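Local coordinates for protein glutamine cyclotransferase (Xanthomonas campestris, PDB 3MBR) that probably converts N-terminal glutaminyl residues of peptides into pyroglutamate, as a calcium-binding glutaminyl cyclase with a five-bladed beta-propeller fold, at residues T6-H17 with W225-L236. The protein carries 1 engineered substitution. Numbering follows the deposited sequence.
Sequences TQGYRVVKRYPH and WPMLYEIRLTPL
Strands 9-16 and 227-233 pair antiparallel, with Arg-10/Arg-232 and Tyr-15/Leu-228 as hydrogen-bonded pairs that each exchange two backbone bonds. Between them the register slips by one at a classic beta bulge: Val-12 and Lys-13 both face Glu-230, whose O accepts a 2.8 Å bond from Val-12 N and a weak one from Lys-13 N.

Polar side chains cluster around Glu-230. Its extended chain, CG anti to the backbone N (chi1 179°), brings OE2 within 2.7 Å of Tyr-15 OH, which donates to it, while OE1 offers its anti lone pair to Arg-232 NH1 in a salt bridge. At the bulge Val-12 points toward strand 227-233, and its CG2 lies over the centre of the Arg-232 guanidinium, 3.6 Å from Arg-232 CZ.

On the opposite face of the sheet, the Arg-14 guanidinium sets one face against the edge of the Tyr-229 ring, and Val-11 CG1 meets the same edge 3.9 Å from Tyr-229 CD2.

Side chains also tie the ends. His-17 ND1 donates in its ring plane to Trp-225 O (2.7 Å), while His-17 NE2 hydrogen-bonds Glu-35 OE2. Gln-7 NE2 reaches Thr-234 O at 3.0 Å from above the carbonyl plane.

The pairing joins N- and C-terminal strands in one propeller blade, the "Velcro" closure of the ring. With both carboxylate oxygens engaged, Glu-230 would probably stay ionised and hold Arg-232 beside the bulge.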
loop_
_atom_site.group_PDB
_atom_site.type_symbol
_atom_site.label_atom_id
_atom_site.label_comp_id
_atom_site.label_asym_id
_atom_site.label_seq_id
_atom_site.Cartn_x
_atom_site.Cartn_y
_atom_site.Cartn_z
ATOM N N THR A 6 15.679 -5.201 13.633
ATOM C CA THR A 6 15.719 -4.443 12.410
ATOM C C THR A 6 16.416 -5.209 11.337
ATOM O O THR A 6 17.553 -5.662 11.499
ATOM C CB THR A 6 16.323 -3.042 12.641
ATOM O OG1 THR A 6 15.465 -2.351 13.568
ATOM C CG2 THR A 6 16.339 -2.273 11.358
ATOM N N GLN A 7 15.721 -5.394 10.252
ATOM C CA GLN A 7 16.167 -6.168 9.132
ATOM C C GLN A 7 16.791 -5.217 8.126
ATOM O O GLN A 7 16.235 -4.187 7.774
ATOM C CB GLN A 7 14.996 -6.956 8.536
ATOM C CG GLN A 7 15.296 -7.716 7.260
ATOM C CD GLN A 7 14.187 -8.591 6.874
ATOM O OE1 GLN A 7 12.998 -8.250 7.171
ATOM N NE2 GLN A 7 14.470 -9.666 6.163
ATOM N N GLY A 8 17.952 -5.593 7.586
ATOM C CA GLY A 8 18.567 -4.790 6.555
ATOM C C GLY A 8 17.966 -4.886 5.167
ATOM O O GLY A 8 17.173 -5.741 4.891
ATOM N N TYR A 9 18.438 -4.053 4.292
ATOM C CA TYR A 9 18.003 -4.108 2.908
ATOM C C TYR A 9 19.053 -3.499 2.044
ATOM O O TYR A 9 19.949 -2.795 2.567
ATOM C CB TYR A 9 16.653 -3.354 2.705
ATOM C CG TYR A 9 16.801 -1.853 2.800
ATOM C CD1 TYR A 9 16.931 -1.070 1.661
ATOM C CD2 TYR A 9 16.929 -1.237 4.069
ATOM C CE1 TYR A 9 17.140 0.330 1.733
ATOM C CE2 TYR A 9 17.104 0.150 4.191
ATOM C CZ TYR A 9 17.247 0.941 3.031
ATOM O OH TYR A 9 17.454 2.281 3.159
ATOM N N ARG A 10 18.938 -3.762 0.743
ATOM C CA ARG A 10 19.729 -3.058 -0.230
ATOM C C ARG A 10 18.878 -2.544 -1.352
ATOM O O ARG A 10 17.893 -3.146 -1.687
ATOM C CB ARG A 10 20.871 -3.866 -0.770
ATOM C CG ARG A 10 20.595 -4.977 -1.562
ATOM C CD ARG A 10 21.966 -5.667 -2.073
ATOM N NE ARG A 10 21.508 -6.829 -2.802
ATOM C CZ ARG A 10 21.219 -6.878 -4.111
ATOM N NH1 ARG A 10 21.444 -5.829 -4.915
ATOM N NH2 ARG A 10 20.682 -8.015 -4.623
ATOM N N VAL A 11 19.278 -1.414 -1.911
ATOM C CA VAL A 11 18.627 -0.858 -3.091
ATOM C C VAL A 11 19.192 -1.604 -4.291
ATOM O O VAL A 11 20.404 -1.542 -4.564
ATOM C CB VAL A 11 18.820 0.647 -3.213
ATOM C CG1 VAL A 11 18.302 1.190 -4.485
ATOM C CG2 VAL A 11 18.177 1.393 -2.011
ATOM N N VAL A 12 18.331 -2.307 -5.003
ATOM C CA VAL A 12 18.698 -2.984 -6.235
ATOM C C VAL A 12 18.782 -1.955 -7.388
ATOM O O VAL A 12 19.747 -1.954 -8.188
ATOM C CB VAL A 12 17.640 -4.108 -6.582
ATOM C CG1 VAL A 12 17.900 -4.758 -7.931
ATOM C CG2 VAL A 12 17.478 -5.119 -5.478
ATOM N N LYS A 13 17.733 -1.170 -7.551
ATOM C CA LYS A 13 17.591 -0.306 -8.681
ATOM C C LYS A 13 16.696 0.868 -8.360
ATOM O O LYS A 13 15.746 0.686 -7.617
ATOM C CB LYS A 13 17.050 -1.122 -9.906
ATOM C CG LYS A 13 17.112 -0.379 -11.171
ATOM C CD LYS A 13 16.898 -1.431 -12.318
ATOM C CE LYS A 13 16.759 -0.764 -13.684
ATOM N NZ LYS A 13 16.696 -1.795 -14.842
ATOM N N ARG A 14 17.021 2.023 -8.950
ATOM C CA ARG A 14 16.166 3.234 -8.823
ATOM C C ARG A 14 15.488 3.355 -10.125
ATOM O O ARG A 14 16.142 3.235 -11.194
ATOM C CB ARG A 14 16.993 4.498 -8.507
ATOM C CG ARG A 14 17.747 4.260 -7.210
ATOM C CD ARG A 14 18.836 5.350 -6.893
ATOM N NE ARG A 14 19.597 4.891 -5.697
ATOM C CZ ARG A 14 19.592 5.457 -4.484
ATOM N NH1 ARG A 14 18.959 6.631 -4.254
ATOM N NH2 ARG A 14 20.274 4.862 -3.497
ATOM N N TYR A 15 14.222 3.698 -10.090
ATOM C CA TYR A 15 13.401 3.928 -11.302
ATOM C C TYR A 15 12.799 5.328 -11.185
ATOM O O TYR A 15 12.557 5.794 -10.102
ATOM C CB TYR A 15 12.254 2.902 -11.331
ATOM C CG TYR A 15 12.683 1.465 -11.377
ATOM C CD1 TYR A 15 12.974 0.766 -10.221
ATOM C CD2 TYR A 15 12.781 0.825 -12.636
ATOM C CE1 TYR A 15 13.365 -0.559 -10.276
ATOM C CE2 TYR A 15 13.180 -0.547 -12.696
ATOM C CZ TYR A 15 13.433 -1.227 -11.486
ATOM O OH TYR A 15 13.721 -2.598 -11.565
ATOM N N PRO A 16 12.535 5.986 -12.285
ATOM C CA PRO A 16 11.876 7.310 -12.216
ATOM C C PRO A 16 10.462 7.205 -11.643
ATOM O O PRO A 16 9.733 6.270 -11.988
ATOM C CB PRO A 16 11.823 7.778 -13.669
ATOM C CG PRO A 16 12.278 6.630 -14.511
ATOM C CD PRO A 16 12.742 5.495 -13.666
ATOM N N HIS A 17 10.064 8.212 -10.853
ATOM C CA HIS A 17 8.688 8.297 -10.438
ATOM C C HIS A 17 8.202 9.707 -10.668
ATOM O O HIS A 17 8.972 10.691 -10.477
ATOM C CB HIS A 17 8.612 7.979 -8.924
ATOM C CG HIS A 17 7.219 8.013 -8.318
ATOM N ND1 HIS A 17 6.873 8.946 -7.347
ATOM C CD2 HIS A 17 6.156 7.172 -8.430
ATOM C CE1 HIS A 17 5.615 8.716 -6.938
ATOM N NE2 HIS A 17 5.149 7.646 -7.595
ATOM N N TRP A 225 7.621 11.508 -4.512
ATOM C CA TRP A 225 9.027 11.032 -4.568
ATOM C C TRP A 225 9.530 11.112 -6.026
ATOM O O TRP A 225 8.800 10.790 -6.965
ATOM C CB TRP A 225 9.171 9.606 -4.112
ATOM C CG TRP A 225 9.086 9.438 -2.620
ATOM C CD1 TRP A 225 8.444 10.231 -1.700
ATOM C CD2 TRP A 225 9.601 8.317 -1.893
ATOM N NE1 TRP A 225 8.549 9.661 -0.440
ATOM C CE2 TRP A 225 9.255 8.504 -0.536
ATOM C CE3 TRP A 225 10.285 7.158 -2.264
ATOM C CZ2 TRP A 225 9.570 7.547 0.480
ATOM C CZ3 TRP A 225 10.628 6.211 -1.276
ATOM C CH2 TRP A 225 10.283 6.399 0.051
ATOM N N PRO A 226 10.822 11.438 -6.217
ATOM C CA PRO A 226 11.370 11.520 -7.588
ATOM C C PRO A 226 11.735 10.134 -8.108
ATOM O O PRO A 226 11.973 9.988 -9.330
ATOM C CB PRO A 226 12.631 12.385 -7.444
ATOM C CG PRO A 226 13.061 12.090 -6.019
ATOM C CD PRO A 226 11.765 11.965 -5.229
ATOM N N MET A 227 11.738 9.120 -7.253
ATOM C CA MET A 227 12.142 7.776 -7.611
ATOM C C MET A 227 11.261 6.754 -6.933
ATOM O O MET A 227 10.600 7.008 -5.940
ATOM C CB MET A 227 13.590 7.498 -7.160
ATOM C CG MET A 227 14.637 8.379 -7.918
ATOM S SD MET A 227 16.311 8.075 -7.523
ATOM C CE MET A 227 16.504 9.234 -6.135
ATOM N N LEU A 228 11.269 5.606 -7.558
ATOM C CA LEU A 228 10.686 4.383 -7.045
ATOM C C LEU A 228 11.853 3.414 -6.882
ATOM O O LEU A 228 12.681 3.306 -7.805
ATOM C CB LEU A 228 9.548 3.887 -7.977
ATOM C CG LEU A 228 8.940 2.499 -7.687
ATOM C CD1 LEU A 228 7.516 2.497 -7.948
ATOM C CD2 LEU A 228 9.720 1.456 -8.450
ATOM N N TYR A 229 11.910 2.720 -5.771
ATOM C CA TYR A 229 13.084 1.839 -5.490
ATOM C C TYR A 229 12.701 0.394 -5.477
ATOM O O TYR A 229 11.710 0.014 -4.878
ATOM C CB TYR A 229 13.646 2.126 -4.113
ATOM C CG TYR A 229 14.153 3.546 -3.975
ATOM C CD1 TYR A 229 13.300 4.565 -3.511
ATOM C CD2 TYR A 229 15.446 3.872 -4.268
ATOM C CE1 TYR A 229 13.740 5.854 -3.370
ATOM C CE2 TYR A 229 15.902 5.178 -4.099
ATOM C CZ TYR A 229 15.021 6.181 -3.710
ATOM O OH TYR A 229 15.492 7.454 -3.516
ATOM N N GLU A 230 13.487 -0.442 -6.148
ATOM C CA GLU A 230 13.411 -1.903 -5.939
ATOM C C GLU A 230 14.410 -2.189 -4.835
ATOM O O GLU A 230 15.572 -1.822 -4.938
ATOM C CB GLU A 230 13.827 -2.638 -7.248
ATOM C CG GLU A 230 13.795 -4.149 -7.104
ATOM C CD GLU A 230 14.158 -4.858 -8.394
ATOM O OE1 GLU A 230 14.424 -6.066 -8.304
ATOM O OE2 GLU A 230 14.156 -4.211 -9.466
ATOM N N ILE A 231 13.954 -2.871 -3.801
ATOM C CA ILE A 231 14.804 -3.186 -2.634
ATOM C C ILE A 231 14.777 -4.713 -2.367
ATOM O O ILE A 231 13.774 -5.364 -2.620
ATOM C CB ILE A 231 14.355 -2.408 -1.415
ATOM C CG1 ILE A 231 12.983 -2.794 -0.963
ATOM C CG2 ILE A 231 14.462 -0.880 -1.589
ATOM C CD1 ILE A 231 12.631 -2.181 0.417
ATOM N N ARG A 232 15.916 -5.211 -1.897
ATOM C CA ARG A 232 15.989 -6.612 -1.545
ATOM C C ARG A 232 16.229 -6.700 -0.019
ATOM O O ARG A 232 17.165 -6.077 0.472
ATOM C CB ARG A 232 17.122 -7.283 -2.344
ATOM C CG ARG A 232 17.085 -8.870 -2.287
ATOM C CD ARG A 232 16.196 -9.330 -3.479
ATOM N NE ARG A 232 16.826 -9.131 -4.800
ATOM C CZ ARG A 232 16.341 -8.474 -5.916
ATOM N NH1 ARG A 232 15.058 -7.795 -6.076
ATOM N NH2 ARG A 232 17.266 -8.562 -6.923
ATOM N N LEU A 233 15.378 -7.387 0.736
ATOM C CA LEU A 233 15.546 -7.510 2.187
ATOM C C LEU A 233 16.672 -8.490 2.520
ATOM O O LEU A 233 16.819 -9.535 1.846
ATOM C CB LEU A 233 14.287 -8.021 2.841
ATOM C CG LEU A 233 13.040 -7.113 2.559
ATOM C CD1 LEU A 233 11.882 -7.574 3.433
ATOM C CD2 LEU A 233 13.363 -5.603 2.841
ATOM N N THR A 234 17.502 -8.159 3.512
ATOM C CA THR A 234 18.587 -9.069 3.934
ATOM C C THR A 234 18.034 -10.086 4.900
ATOM O O THR A 234 17.413 -9.710 5.839
ATOM C CB THR A 234 19.644 -8.211 4.657
ATOM O OG1 THR A 234 20.083 -7.220 3.720
ATOM C CG2 THR A 234 20.854 -9.060 5.200
ATOM N N PRO A 235 18.297 -11.397 4.704
ATOM C CA PRO A 235 17.732 -12.408 5.635
ATOM C C PRO A 235 18.137 -12.056 7.079
ATOM O O PRO A 235 19.285 -11.634 7.296
ATOM C CB PRO A 235 18.432 -13.715 5.172
ATOM C CG PRO A 235 18.616 -13.449 3.634
ATOM C CD PRO A 235 19.017 -12.028 3.570
ATOM N N LEU A 236 17.237 -12.245 8.049
ATOM C CA LEU A 236 17.591 -12.023 9.440
ATOM C C LEU A 236 18.190 -13.303 9.966
ATOM O O LEU A 236 17.738 -14.365 9.554
ATOM C CB LEU A 236 16.314 -11.884 10.205
ATOM C CG LEU A 236 16.064 -10.671 11.059
ATOM C CD1 LEU A 236 16.723 -9.462 10.668
ATOM C CD2 LEU A 236 14.627 -10.601 10.991
HETATM O O HOH W 1 18.729 -8.424 8.094
#